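PDB 5ZCY: protein translation factor SUI1 homolog from Pyrococcus horikoshii, which probably acts as an archaeal translation initiation factor of the SUI1 family (aIF1), with mRNA binding as its likely molecular role. Local coordinates for residues R79-I82 with K83-A87; G90-E93 with E94-E97. All coordinates share one frame; numbering follows the deposited sequence.

Contact 1 of 2, residues R79-I82 with K83-A87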
# COMPACT_ATOMS: atom_id res chain seq x y z
N ARG A 79 -3.80 -6.25 4.60
CA ARG A 79 -4.21 -6.89 3.38
C ARG A 79 -5.70 -7.08 3.32
O ARG A 79 -6.23 -7.14 2.20
CB ARG A 79 -3.46 -8.20 3.18
CG ARG A 79 -1.96 -8.02 2.98
CD ARG A 79 -1.29 -9.35 2.82
NE ARG A 79 -1.29 -10.07 4.09
CZ ARG A 79 -0.94 -11.33 4.18
NH1 ARG A 79 -0.56 -12.01 3.16
NH2 ARG A 79 -1.01 -11.91 5.38
N ASP A 80 -6.37 -7.18 4.45
CA ASP A 80 -7.83 -7.43 4.43
C ASP A 80 -8.58 -6.23 3.83
O ASP A 80 -9.67 -6.48 3.27
CB ASP A 80 -8.31 -7.66 5.84
CG ASP A 80 -7.81 -6.71 6.85
OD1 ASP A 80 -7.04 -5.77 6.64
OD2 ASP A 80 -8.33 -6.73 7.99
N ARG A 81 -8.06 -5.03 3.96
CA ARG A 81 -8.81 -3.84 3.61
C ARG A 81 -8.08 -3.06 2.48
O ARG A 81 -8.69 -2.09 2.00
CB ARG A 81 -8.96 -2.89 4.74
CG ARG A 81 -9.83 -3.49 5.84
CD ARG A 81 -9.91 -2.59 7.03
NE ARG A 81 -10.56 -1.32 6.72
CZ ARG A 81 -10.55 -0.23 7.50
NH1 ARG A 81 -9.93 -0.20 8.68
NH2 ARG A 81 -11.14 0.86 7.06
N ILE A 82 -6.89 -3.40 2.04
CA ILE A 82 -6.08 -2.52 1.21
C ILE A 82 -6.68 -2.31 -0.16
O ILE A 82 -6.55 -1.19 -0.68
CB ILE A 82 -4.62 -3.03 1.11
CG1 ILE A 82 -3.67 -1.94 0.59
CG2 ILE A 82 -4.53 -4.31 0.29
CD1 ILE A 82 -3.67 -0.69 1.36
N LYS A 83 -7.32 -3.30 -0.76
CA LYS A 83 -7.91 -3.08 -2.11
C LYS A 83 -9.03 -2.06 -2.01
O LYS A 83 -9.10 -1.14 -2.86
CB LYS A 83 -8.39 -4.36 -2.78
CG LYS A 83 -7.28 -5.25 -3.18
CD LYS A 83 -7.73 -6.39 -4.17
CE LYS A 83 -6.64 -7.37 -4.40
NZ LYS A 83 -7.04 -8.47 -5.32
N LYS A 84 -9.88 -2.12 -1.01
CA LYS A 84 -10.96 -1.15 -0.83
C LYS A 84 -10.36 0.18 -0.58
O LYS A 84 -10.86 1.22 -1.14
CB LYS A 84 -11.88 -1.57 0.32
CG LYS A 84 -12.90 -0.57 0.78
CD LYS A 84 -13.82 -0.24 -0.35
CE LYS A 84 -14.97 0.63 0.15
NZ LYS A 84 -15.66 1.26 -0.99
N LEU A 85 -9.34 0.30 0.28
CA LEU A 85 -8.84 1.60 0.61
C LEU A 85 -8.16 2.23 -0.58
O LEU A 85 -8.28 3.45 -0.79
CB LEU A 85 -7.91 1.52 1.80
CG LEU A 85 -8.51 1.09 3.16
CD1 LEU A 85 -7.41 0.90 4.17
CD2 LEU A 85 -9.60 2.06 3.61
N LEU A 86 -7.41 1.47 -1.35
CA LEU A 86 -6.79 2.06 -2.56
C LEU A 86 -7.83 2.39 -3.60
O LEU A 86 -7.65 3.43 -4.32
CB LEU A 86 -5.72 1.14 -3.13
CG LEU A 86 -4.47 1.05 -2.24
CD1 LEU A 86 -3.46 -0.02 -2.76
CD2 LEU A 86 -3.74 2.36 -2.14
N ALA A 87 -8.90 1.64 -3.66
CA ALA A 87 -10.03 2.03 -4.59
C ALA A 87 -10.67 3.25 -4.14
O ALA A 87 -11.07 4.06 -5.08
CB ALA A 87 -11.02 0.87 -4.65
O HOH W 1 -7.84 -6.00 0.24
O HOH W 2 -10.26 -4.69 0.49

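Contact 2 of 2, residues G90-E93 with E94-E97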
# COMPACT_ATOMS: atom_id res chain seq x y z
N GLY A 90 -9.00 5.87 -5.83
CA GLY A 90 -9.08 5.84 -7.28
C GLY A 90 -8.25 4.87 -7.98
O GLY A 90 -8.21 4.84 -9.20
N PHE A 91 -7.49 4.00 -7.26
CA PHE A 91 -6.71 2.97 -7.96
C PHE A 91 -7.61 1.85 -8.44
O PHE A 91 -8.45 1.38 -7.73
CB PHE A 91 -5.59 2.43 -7.06
CG PHE A 91 -4.56 3.48 -6.79
CD1 PHE A 91 -3.51 3.73 -7.66
CD2 PHE A 91 -4.56 4.27 -5.64
CE1 PHE A 91 -2.58 4.72 -7.43
CE2 PHE A 91 -3.64 5.28 -5.41
CZ PHE A 91 -2.63 5.51 -6.32
N SER A 92 -7.33 1.35 -9.66
CA SER A 92 -8.03 0.23 -10.24
C SER A 92 -7.75 -1.10 -9.43
O SER A 92 -6.62 -1.45 -9.34
CB SER A 92 -7.54 0.04 -11.65
OG SER A 92 -8.00 -1.22 -12.12
N GLU A 93 -8.76 -1.77 -9.03
CA GLU A 93 -8.54 -2.99 -8.17
C GLU A 93 -7.88 -4.06 -8.98
O GLU A 93 -7.11 -4.86 -8.47
CB GLU A 93 -9.85 -3.47 -7.53
CG GLU A 93 -10.38 -2.62 -6.37
CD GLU A 93 -11.61 -3.23 -5.65
OE1 GLU A 93 -11.94 -4.41 -5.93
OE2 GLU A 93 -12.24 -2.56 -4.78
N GLU A 94 -8.02 -4.06 -10.29
CA GLU A 94 -7.29 -5.05 -11.11
C GLU A 94 -5.80 -4.92 -11.19
O GLU A 94 -5.06 -5.82 -11.57
CB GLU A 94 -7.87 -5.07 -12.55
CG GLU A 94 -9.06 -5.97 -12.71
CD GLU A 94 -9.56 -5.91 -14.14
OE1 GLU A 94 -9.05 -6.68 -15.00
OE2 GLU A 94 -10.52 -5.14 -14.39
N LEU A 95 -5.25 -3.75 -10.82
CA LEU A 95 -3.85 -3.57 -10.82
C LEU A 95 -3.22 -4.00 -9.47
O LEU A 95 -2.03 -4.05 -9.44
CB LEU A 95 -3.49 -2.12 -10.96
CG LEU A 95 -3.83 -1.44 -12.28
CD1 LEU A 95 -3.51 0.05 -12.05
CD2 LEU A 95 -3.01 -2.03 -13.41
N ILE A 96 -4.09 -4.31 -8.50
CA ILE A 96 -3.58 -4.57 -7.12
C ILE A 96 -3.44 -6.05 -6.85
O ILE A 96 -4.47 -6.75 -6.98
CB ILE A 96 -4.49 -3.95 -6.12
CG1 ILE A 96 -4.61 -2.39 -6.31
CG2 ILE A 96 -3.89 -4.11 -4.69
CD1 ILE A 96 -5.73 -1.78 -5.58
N GLU A 97 -2.25 -6.52 -6.60
CA GLU A 97 -1.99 -7.95 -6.24
C GLU A 97 -1.72 -7.96 -4.74
O GLU A 97 -0.66 -7.45 -4.33
CB GLU A 97 -0.87 -8.62 -7.00
CG GLU A 97 -0.76 -10.13 -6.46
CD GLU A 97 0.37 -11.00 -7.01
OE1 GLU A 97 1.42 -10.44 -7.47
OE2 GLU A 97 0.28 -12.29 -6.80
O HOH W 3 -10.33 -2.80 -11.74
O HOH W 4 -6.94 -7.61 -8.12

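Contact 1 of 2, residues R79-I82 with K83-A87
R81 and L85 meet one helical turn apart, and so do I82 and L86; between them these two pairs carry the start of helix 82-88. Two backbone i to i+4 hydrogen bonds set the spacing. L85 N gives its hydrogen to R81 O at 3.0 Å. L86 N bonds to I82 O at 2.9 Å, with an N-H...O angle of 167°.

The apolar contacts follow the same spacing. I82 and L86 run alongside each other on the same face of the helix, with I82 CG1 3.9 Å from L86 CD1. I82 reaches there because its CG1 stands anti to the backbone N (chi1 -164°), which turns that branch up the helix, while CG2 lies between the backbone N and the carbonyl carbon. R81 goes over L85 at a slant: its guanidinium NH2 comes to 4.0 Å from L85 CD2, and its CB sits near L85 CD1. The chain bends at chi3 (64°), bringing the charged end back beside the leucine.

Water takes care of the amides at the first turn, which lie too early in the helix for the usual partners within it. One molecule accepts from K83 N at 2.9 Å and donates to R79 O; a second accepts from K84 N at 3.0 Å and reaches D80 O only weakly. The first bridges the incoming loop and the helix start; the second does so only loosely.

The apolar side chains then go two ways. L85 packs on L57, K60 and L61 of helix 50-61, whereas I82 lies on V26 and V98, and L86 on I96, so this first turn is wedged between the other helix and sheet strands 24-30 and 96-98.

Contact 2 of 2, residues G90-E93 with E94-E97
S92 O and E93 O take the amides of L95 and I96 three residues on, and this short 3-10 turn leads into strand 96-98. L95 N lies 3.1 Å from S92 O, and I96 N is at the same distance from E93 O. The close side is apolar. With CG1 anti to the carbonyl carbon (chi1 -59°), I96 lays that branch back over the turn, CG1 3.8 Å from S92 O and CD1 4.0 Å from E93 CA, and L95 CG rests against S92 CB. Just before this, G90, with positive phi, is the C-prime residue of the Schellman motif that ends helix 82-88, so the chain passes from helix cap through 3-10 turn to edge strand. Cutting I96 back to an alanine is likely to open a gap over E93 CA and S92 O and cost L86 and V26 one of their apolar neighbours. The other side is wet. One water lies 2.8 Å from S92 OG and accepts from E94 N, while a second donates to both E93 O and I96 O, the former at 2.8 Å. The E94 side chain leads away from the turn, whereas E93 turns its carboxylate to A87.

In the fold
Contact 1 closes before contact 2 opens, and their centres lie 9 Å apart. The first holds the beginning of helix 82-88; the second carries the chain from the end of that helix into strand 96-98, an outermost strand of the mixed sheet, parallel to strand 24-30. They touch directly: L86 O probably accepts a hydrogen bond from F91 N, L86 CB packs on I96 CD1, and A87 CB meets E93 OE2. Helix 82-88 thus lies against the strand that follows it, and the two contacts together bring the C-terminal part of the SUI1 fold back onto the sheet, with helix 50-61 alongside contact 1.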